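Local coordinates for protein glycerol-3-phosphate dehydrogenase [NAD(+)] (Dunaliella salina, PDB 6IUY) that probably reduces dihydroxyacetone phosphate to glycerol 3-phosphate with NADH and, with a fused phosphatase-type domain, converts dihydroxyacetone phosphate directly to glycerol, at residues A[39-47]-A[109-118]; A[206-215]-A[234-242]. All coordinates share one frame; numbering follows the deposited sequence.

Contact 1: A[39-47]-A[109-118]. With MG (magnesium ion), chain F.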
loop_
_atom_site.group_PDB
_atom_site.type_symbol
_atom_site.label_atom_id
_atom_site.label_comp_id
_atom_site.label_asym_id
_atom_site.label_seq_id
_atom_site.Cartn_x
_atom_site.Cartn_y
_atom_site.Cartn_z
ATOM N N CYS A 39 -0.218 18.592 36.264
ATOM C CA CYS A 39 0.524 19.853 36.370
ATOM C C CYS A 39 1.039 20.105 37.792
ATOM O O CYS A 39 0.271 20.072 38.761
ATOM C CB CYS A 39 -0.352 21.014 35.913
ATOM S SG CYS A 39 -1.071 20.765 34.280
ATOM N N PHE A 40 2.339 20.353 37.921
ATOM C CA PHE A 40 2.920 20.545 39.241
ATOM C C PHE A 40 3.280 22.008 39.471
ATOM O O PHE A 40 3.911 22.645 38.617
ATOM C CB PHE A 40 4.171 19.681 39.432
ATOM C CG PHE A 40 3.887 18.221 39.652
ATOM C CD1 PHE A 40 3.494 17.407 38.599
ATOM C CD2 PHE A 40 4.053 17.651 40.904
ATOM C CE1 PHE A 40 3.242 16.058 38.798
ATOM C CE2 PHE A 40 3.803 16.304 41.114
ATOM C CZ PHE A 40 3.396 15.502 40.061
ATOM N N ASP A 41 2.893 22.531 40.629
ATOM C CA ASP A 41 3.410 23.816 41.077
ATOM C C ASP A 41 4.854 23.578 41.454
ATOM O O ASP A 41 5.195 22.473 41.860
ATOM C CB ASP A 41 2.611 24.362 42.261
ATOM C CG ASP A 41 3.216 25.638 42.844
ATOM O OD1 ASP A 41 3.390 26.637 42.104
ATOM O OD2 ASP A 41 3.533 25.623 44.046
ATOM N N VAL A 42 5.710 24.586 41.298
ATOM C CA VAL A 42 7.116 24.456 41.670
ATOM C C VAL A 42 7.336 24.652 43.170
ATOM O O VAL A 42 7.704 23.716 43.895
ATOM C CB VAL A 42 7.986 25.468 40.908
ATOM C CG1 VAL A 42 9.383 25.516 41.490
ATOM C CG2 VAL A 42 8.041 25.108 39.439
ATOM N N ASP A 43 7.081 25.878 43.625
ATOM C CA ASP A 43 7.354 26.294 45.000
ATOM C C ASP A 43 6.583 25.527 46.079
ATOM O O ASP A 43 5.371 25.692 46.246
ATOM C CB ASP A 43 7.078 27.791 45.136
ATOM C CG ASP A 43 8.015 28.626 44.284
ATOM O OD1 ASP A 43 7.588 29.111 43.212
ATOM O OD2 ASP A 43 9.189 28.770 44.679
ATOM N N ARG A 44 7.333 24.694 46.800
ATOM C CA ARG A 44 6.878 23.897 47.947
ATOM C C ARG A 44 6.010 22.688 47.583
ATOM O O ARG A 44 5.442 22.042 48.472
ATOM C CB ARG A 44 6.141 24.780 48.959
ATOM C CG ARG A 44 7.073 25.682 49.754
ATOM C CD ARG A 44 6.295 26.488 50.791
ATOM N NE ARG A 44 6.900 27.791 51.065
ATOM C CZ ARG A 44 6.800 28.840 50.254
ATOM N NH1 ARG A 44 6.128 28.738 49.111
ATOM N NH2 ARG A 44 7.377 29.990 50.579
ATOM N N THR A 45 5.924 22.360 46.293
ATOM C CA THR A 45 5.336 21.077 45.912
ATOM C C THR A 45 6.396 20.212 45.235
ATOM O O THR A 45 6.486 19.015 45.497
ATOM C CB THR A 45 4.123 21.236 44.983
ATOM O OG1 THR A 45 4.555 21.217 43.620
ATOM C CG2 THR A 45 3.382 22.520 45.286
ATOM N N VAL A 46 7.215 20.825 44.386
ATOM C CA VAL A 46 8.338 20.130 43.758
ATOM C C VAL A 46 9.654 20.454 44.453
ATOM O O VAL A 46 10.530 19.596 44.586
ATOM C CB VAL A 46 8.451 20.487 42.257
ATOM C CG1 VAL A 46 9.833 20.162 41.722
ATOM C CG2 VAL A 46 7.374 19.761 41.460
ATOM N N THR A 47 9.797 21.701 44.886
ATOM C CA THR A 47 10.987 22.108 45.620
ATOM C C THR A 47 10.722 22.142 47.131
ATOM O O THR A 47 9.625 22.508 47.576
ATOM C CB THR A 47 11.489 23.496 45.155
ATOM O OG1 THR A 47 11.579 23.521 43.728
ATOM C CG2 THR A 47 12.848 23.815 45.764
ATOM N N ARG A 109 17.212 20.461 45.507
ATOM C CA ARG A 109 16.071 21.282 45.872
ATOM C C ARG A 109 14.755 20.526 45.885
ATOM O O ARG A 109 13.716 21.094 46.217
ATOM C CB ARG A 109 15.952 22.461 44.905
ATOM C CG ARG A 109 17.193 23.322 44.792
ATOM C CD ARG A 109 16.842 24.606 44.076
ATOM N NE ARG A 109 15.566 25.121 44.565
ATOM C CZ ARG A 109 14.899 26.135 44.023
ATOM N NH1 ARG A 109 15.384 26.757 42.953
ATOM N NH2 ARG A 109 13.740 26.521 44.549
ATOM N N LEU A 110 14.795 19.250 45.527
ATOM C CA LEU A 110 13.564 18.545 45.220
ATOM C C LEU A 110 13.051 17.717 46.387
ATOM O O LEU A 110 13.808 17.005 47.040
ATOM C CB LEU A 110 13.768 17.661 43.991
ATOM C CG LEU A 110 14.251 18.437 42.768
ATOM C CD1 LEU A 110 15.756 18.691 42.861
ATOM C CD2 LEU A 110 13.913 17.689 41.496
ATOM N N VAL A 111 11.751 17.823 46.639
ATOM C CA VAL A 111 11.122 17.054 47.698
ATOM C C VAL A 111 11.291 15.560 47.420
ATOM O O VAL A 111 11.186 15.117 46.269
ATOM C CB VAL A 111 9.636 17.417 47.835
ATOM C CG1 VAL A 111 9.467 18.931 47.783
ATOM C CG2 VAL A 111 8.844 16.798 46.730
ATOM N N PRO A 112 11.597 14.775 48.464
ATOM C CA PRO A 112 11.816 13.349 48.211
ATOM C C PRO A 112 10.582 12.680 47.606
ATOM O O PRO A 112 9.448 13.042 47.929
ATOM C CB PRO A 112 12.150 12.777 49.605
ATOM C CG PRO A 112 11.804 13.852 50.583
ATOM C CD PRO A 112 11.924 15.153 49.850
ATOM N N GLY A 113 10.824 11.730 46.708
ATOM C CA GLY A 113 9.764 10.994 46.059
ATOM C C GLY A 113 9.172 11.658 44.822
ATOM O O GLY A 113 8.387 11.030 44.107
ATOM N N VAL A 114 9.530 12.910 44.552
ATOM C CA VAL A 114 8.871 13.615 43.463
ATOM C C VAL A 114 9.499 13.264 42.110
ATOM O O VAL A 114 8.787 13.140 41.115
ATOM C CB VAL A 114 8.885 15.148 43.669
ATOM C CG1 VAL A 114 10.274 15.735 43.379
ATOM C CG2 VAL A 114 7.819 15.797 42.794
ATOM N N GLU A 115 10.818 13.085 42.083
ATOM C CA GLU A 115 11.499 12.605 40.882
ATOM C C GLU A 115 10.975 11.233 40.472
ATOM O O GLU A 115 10.669 11.010 39.306
ATOM C CB GLU A 115 13.009 12.531 41.095
ATOM C CG GLU A 115 13.619 13.780 41.695
ATOM C CD GLU A 115 15.100 13.615 41.965
ATOM O OE1 GLU A 115 15.857 13.355 41.000
ATOM O OE2 GLU A 115 15.503 13.724 43.145
ATOM N N ASN A 116 10.862 10.321 41.431
ATOM C CA ASN A 116 10.296 9.003 41.148
ATOM C C ASN A 116 8.856 9.083 40.644
ATOM O O ASN A 116 8.452 8.302 39.789
ATOM C CB ASN A 116 10.345 8.089 42.388
ATOM C CG ASN A 116 11.743 7.630 42.720
ATOM O OD1 ASN A 116 12.663 7.768 41.914
ATOM N ND2 ASN A 116 11.917 7.072 43.919
ATOM N N LEU A 117 8.071 10.007 41.191
ATOM C CA LEU A 117 6.684 10.147 40.766
ATOM C C LEU A 117 6.579 10.691 39.341
ATOM O O LEU A 117 5.806 10.185 38.524
ATOM C CB LEU A 117 5.921 11.058 41.716
ATOM C CG LEU A 117 4.552 11.489 41.199
ATOM C CD1 LEU A 117 3.713 10.279 40.848
ATOM C CD2 LEU A 117 3.856 12.323 42.259
ATOM N N ILE A 118 7.357 11.725 39.042
ATOM C CA ILE A 118 7.282 12.346 37.733
ATOM C C ILE A 118 7.801 11.367 36.664
ATOM O O ILE A 118 7.207 11.249 35.591
ATOM C CB ILE A 118 8.050 13.697 37.714
ATOM C CG1 ILE A 118 7.229 14.754 38.470
ATOM C CG2 ILE A 118 8.301 14.163 36.284
ATOM C CD1 ILE A 118 7.959 16.066 38.760
HETATM MG MG MG F . 3.641 26.807 45.831
#
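Thr-47 and Leu-110 form a single beta bridge although neither lies in a strand, and it carries one conventional hydrogen bond, Val-111 N to Val-46 O (3.0 Å). The donor stands 37° out of the carbonyl plane of Val-46, while the CA-H of Leu-110 makes a second, weaker contact with the same oxygen. The loop behind is tightly wound, because Val-42 O accepts the amides of Thr-45, Val-46 and Thr-47. Thr-47 crosses the side chain of Arg-109 obliquely, its methyl CG2 turned that way by chi1 of -50° but doubtful in its exact fit, and its OG1 is buried with no partner in the model. With an alanine here both branches go, and Arg-109 would probably lose its neighbour on this side, though Ser-51, bonded to NH2, would still hold it. Deeper in, Phe-40 receives Ile-118 CG1 over one ring face, 4.1 Å above the plane and offset toward the rim, and Leu-117 CD2 at the edge, 3.9 Å from Phe-40 CZ. Asp-41 OD2 and Asp-43 O each bind magnesium, Asp-206 supplying a third ligand, consistent with the DxDx(T/V) motif of haloacid dehalogenase-like hydrolases. Strand 37-40 runs in the parallel sheet between strands 127-131 and 201-205. Helix 114-123 lies against it, Tyr-247 of helix 247-251 touches Val-111, Val-114 and Leu-117, and Ile-142 of helix 136-145 packs on Val-46 and Thr-47.

Contact 2: A[206-215]-A[234-242]. With MG (magnesium ion), chain F.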
loop_
_atom_site.group_PDB
_atom_site.type_symbol
_atom_site.label_atom_id
_atom_site.label_comp_id
_atom_site.label_asym_id
_atom_site.label_seq_id
_atom_site.Cartn_x
_atom_site.Cartn_y
_atom_site.Cartn_z
ATOM N N ASP A 206 0.509 23.457 46.522
ATOM C CA ASP A 206 0.306 23.842 47.920
ATOM C C ASP A 206 -0.499 25.140 48.094
ATOM O O ASP A 206 -1.332 25.249 48.993
ATOM C CB ASP A 206 1.663 23.979 48.633
ATOM C CG ASP A 206 2.586 25.008 47.977
ATOM O OD1 ASP A 206 2.690 25.023 46.729
ATOM O OD2 ASP A 206 3.221 25.798 48.716
ATOM N N GLY A 207 -0.250 26.122 47.237
ATOM C CA GLY A 207 -0.802 27.452 47.433
ATOM C C GLY A 207 -2.247 27.636 47.016
ATOM O O GLY A 207 -2.932 26.673 46.651
ATOM N N PHE A 208 -2.705 28.884 47.089
ATOM C CA PHE A 208 -4.033 29.263 46.614
ATOM C C PHE A 208 -4.055 29.398 45.090
ATOM O O PHE A 208 -5.091 29.226 44.457
ATOM C CB PHE A 208 -4.484 30.577 47.267
ATOM C CG PHE A 208 -4.980 30.414 48.681
ATOM C CD1 PHE A 208 -6.323 30.168 48.933
ATOM C CD2 PHE A 208 -4.104 30.499 49.756
ATOM C CE1 PHE A 208 -6.788 30.012 50.231
ATOM C CE2 PHE A 208 -4.561 30.347 51.059
ATOM C CZ PHE A 208 -5.907 30.103 51.296
ATOM N N SER A 209 -2.903 29.715 44.505
ATOM C CA SER A 209 -2.790 29.790 43.050
ATOM C C SER A 209 -3.109 28.428 42.433
ATOM O O SER A 209 -3.606 28.350 41.311
ATOM C CB SER A 209 -1.390 30.255 42.631
ATOM O OG SER A 209 -0.387 29.400 43.163
ATOM N N ASP A 210 -2.830 27.362 43.183
ATOM C CA ASP A 210 -3.016 25.995 42.699
ATOM C C ASP A 210 -4.481 25.579 42.773
ATOM O O ASP A 210 -5.017 24.945 41.858
ATOM C CB ASP A 210 -2.141 25.040 43.506
ATOM C CG ASP A 210 -0.688 25.491 43.554
ATOM O OD1 ASP A 210 -0.128 25.818 42.483
ATOM O OD2 ASP A 210 -0.100 25.520 44.658
ATOM N N LEU A 211 -5.127 25.941 43.876
ATOM C CA LEU A 211 -6.560 25.751 44.025
ATOM C C LEU A 211 -7.276 26.493 42.925
ATOM O O LEU A 211 -8.273 26.021 42.378
ATOM C CB LEU A 211 -7.035 26.255 45.383
ATOM C CG LEU A 211 -8.547 26.272 45.574
ATOM C CD1 LEU A 211 -9.066 24.845 45.581
ATOM C CD2 LEU A 211 -8.907 26.996 46.861
ATOM N N GLU A 212 -6.759 27.671 42.608
ATOM C CA GLU A 212 -7.343 28.507 41.574
ATOM C C GLU A 212 -7.359 27.779 40.230
ATOM O O GLU A 212 -8.306 27.932 39.451
ATOM C CB GLU A 212 -6.570 29.829 41.467
ATOM C CG GLU A 212 -7.229 30.869 40.580
ATOM C CD GLU A 212 -6.941 30.662 39.099
ATOM O OE1 GLU A 212 -5.770 30.385 38.743
ATOM O OE2 GLU A 212 -7.890 30.785 38.297
ATOM N N ALA A 213 -6.316 26.984 39.972
ATOM C CA ALA A 213 -6.195 26.225 38.721
ATOM C C ALA A 213 -7.459 25.448 38.397
ATOM O O ALA A 213 -7.802 25.310 37.237
ATOM C CB ALA A 213 -5.011 25.283 38.779
ATOM N N MET A 214 -8.161 24.967 39.420
ATOM C CA MET A 214 -9.431 24.266 39.234
ATOM C C MET A 214 -10.663 25.163 39.342
ATOM O O MET A 214 -11.561 25.099 38.500
ATOM C CB MET A 214 -9.588 23.135 40.253
ATOM C CG MET A 214 -11.004 22.558 40.199
ATOM S SD MET A 214 -11.495 21.511 41.580
ATOM C CE MET A 214 -13.268 21.379 41.292
ATOM N N GLN A 215 -10.711 25.972 40.399
ATOM C CA GLN A 215 -11.886 26.793 40.718
ATOM C C GLN A 215 -12.135 27.955 39.756
ATOM O O GLN A 215 -13.283 28.297 39.482
ATOM C CB GLN A 215 -11.762 27.355 42.134
ATOM C CG GLN A 215 -11.887 26.332 43.248
ATOM C CD GLN A 215 -11.519 26.928 44.592
ATOM O OE1 GLN A 215 -11.089 28.082 44.673
ATOM N NE2 GLN A 215 -11.681 26.146 45.656
ATOM N N PRO A 234 -3.920 24.956 55.958
ATOM C CA PRO A 234 -5.262 24.421 56.233
ATOM C C PRO A 234 -6.375 24.996 55.357
ATOM O O PRO A 234 -7.338 24.280 55.091
ATOM C CB PRO A 234 -5.489 24.800 57.702
ATOM C CG PRO A 234 -4.125 24.790 58.293
ATOM C CD PRO A 234 -3.206 25.302 57.203
ATOM N N ALA A 235 -6.261 26.251 54.925
ATOM C CA ALA A 235 -7.357 26.883 54.193
ATOM C C ALA A 235 -7.409 26.397 52.745
ATOM O O ALA A 235 -8.494 26.245 52.174
ATOM C CB ALA A 235 -7.235 28.398 54.242
ATOM N N VAL A 236 -6.241 26.147 52.156
ATOM C CA VAL A 236 -6.188 25.626 50.795
ATOM C C VAL A 236 -6.370 24.107 50.773
ATOM O O VAL A 236 -6.962 23.561 49.840
ATOM C CB VAL A 236 -4.871 25.998 50.099
ATOM C CG1 VAL A 236 -3.725 26.004 51.091
ATOM C CG2 VAL A 236 -4.594 25.050 48.942
ATOM N N ALA A 237 -5.876 23.434 51.809
ATOM C CA ALA A 237 -6.044 21.990 51.936
ATOM C C ALA A 237 -7.521 21.592 52.001
ATOM O O ALA A 237 -7.902 20.508 51.542
ATOM C CB ALA A 237 -5.317 21.486 53.157
ATOM N N SER A 238 -8.341 22.483 52.560
ATOM C CA SER A 238 -9.748 22.203 52.859
ATOM C C SER A 238 -10.615 22.046 51.619
ATOM O O SER A 238 -11.493 21.187 51.582
ATOM C CB SER A 238 -10.333 23.311 53.735
ATOM O OG SER A 238 -9.421 23.679 54.751
ATOM N N GLN A 239 -10.388 22.886 50.614
ATOM C CA GLN A 239 -11.150 22.790 49.372
ATOM C C GLN A 239 -10.464 21.870 48.347
ATOM O O GLN A 239 -10.953 21.694 47.234
ATOM C CB GLN A 239 -11.378 24.185 48.777
ATOM C CG GLN A 239 -12.274 25.086 49.627
ATOM C CD GLN A 239 -12.632 26.399 48.932
ATOM O OE1 GLN A 239 -11.946 27.414 49.097
ATOM N NE2 GLN A 239 -13.716 26.383 48.156
ATOM N N ALA A 240 -9.341 21.271 48.736
ATOM C CA ALA A 240 -8.627 20.352 47.856
ATOM C C ALA A 240 -9.410 19.063 47.649
ATOM O O ALA A 240 -10.153 18.619 48.531
ATOM C CB ALA A 240 -7.248 20.042 48.417
ATOM N N ASP A 241 -9.226 18.457 46.480
ATOM C CA ASP A 241 -9.891 17.208 46.137
ATOM C C ASP A 241 -9.217 16.021 46.800
ATOM O O ASP A 241 -9.757 14.912 46.825
ATOM C CB ASP A 241 -9.901 17.014 44.621
ATOM C CG ASP A 241 -10.980 17.813 43.941
ATOM O OD1 ASP A 241 -12.113 17.829 44.462
ATOM O OD2 ASP A 241 -10.698 18.418 42.884
ATOM N N TRP A 242 -8.031 16.256 47.339
ATOM C CA TRP A 242 -7.239 15.180 47.905
ATOM C C TRP A 242 -6.022 15.815 48.568
ATOM O O TRP A 242 -5.297 16.573 47.937
ATOM C CB TRP A 242 -6.846 14.179 46.805
ATOM C CG TRP A 242 -6.082 12.972 47.251
ATOM C CD1 TRP A 242 -5.744 12.636 48.527
ATOM C CD2 TRP A 242 -5.559 11.930 46.412
ATOM N NE1 TRP A 242 -5.042 11.452 48.537
ATOM C CE2 TRP A 242 -4.912 11.001 47.252
ATOM C CE3 TRP A 242 -5.572 11.695 45.034
ATOM C CZ2 TRP A 242 -4.289 9.855 46.760
ATOM C CZ3 TRP A 242 -4.949 10.566 44.550
ATOM C CH2 TRP A 242 -4.321 9.655 45.410
HETATM MG MG MG F . 3.641 26.807 45.831
#
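Phe-208 presents one ring face to Val-236, whose CB sits over the ring centre, 4.3 Å from the centroid, in a CH-pi contact. Ala-235 meets the same ring at its edge, its CB against Phe-208 CZ. The two methyls of Val-236 reach the backbone that carries the metal ligand: CG1 lies 3.3 Å from Asp-206 O, and CG2 also touches Gly-207 O. Helices 208-215 and 234-238 run nearly parallel here, 21° apart. Gln-239 can be traced outward. Its CB rests 4.0 Å from Leu-211 CD1; beyond it, with chi1 at -66°, the chain crosses Gln-215 at about a right angle, CD 3.4 Å from Gln-215 NE2. At the tip OE1 lies between Leu-211 CD2, 3.8 Å away, and Gln-215 NE2, and NE2 is 3.2 Å from Gln-215 NE2. Those two nitrogens are both donors in the model and form no hydrogen bond, and the amide planes are turned 46° from each other. Farther along, Met-214, extended beyond CG, crosses Asp-241 at about a right angle, its SD 3.4 Å from Asp-241 OD2, an oxygen already held by the amide of Phe-224.

No hydrogen bond crosses between the segments, which meet through van der Waals contacts and the CH-pi pair. The polar bonds lie within 206-215 and to Lys-185 of helix 184-195: Gly-207 N donates to Asp-210 OD2 (2.7 Å), while Asp-210 OD1 forms a salt bridge with Lys-185. Asp-206, which binds magnesium through OD1, is thus probably positioned by its own loop and helix, with Val-236 merely packed against its backbone.

Contacts 1 and 2 illustrate how one metal site can draw on two differently built parts of a fold: their centres lie about 17 Å apart, yet both are built around the same parallel sheet and share the magnesium ion. Contact 1 is wholly buried and joins a central strand and its following loop to a helix and the loop before it, combining a backbone bond with aliphatic and aromatic core packing. Contact 2 is only partly buried, pairing two helices beside strands 223-227 and 242-244, and its exposed residues mix an aromatic ring, an alanine and two glutamines. They meet at the metal, where Asp-41 OD2 and Asp-206 OD1 are 2.9 Å apart, a closeness of like charges that the cation presumably offsets.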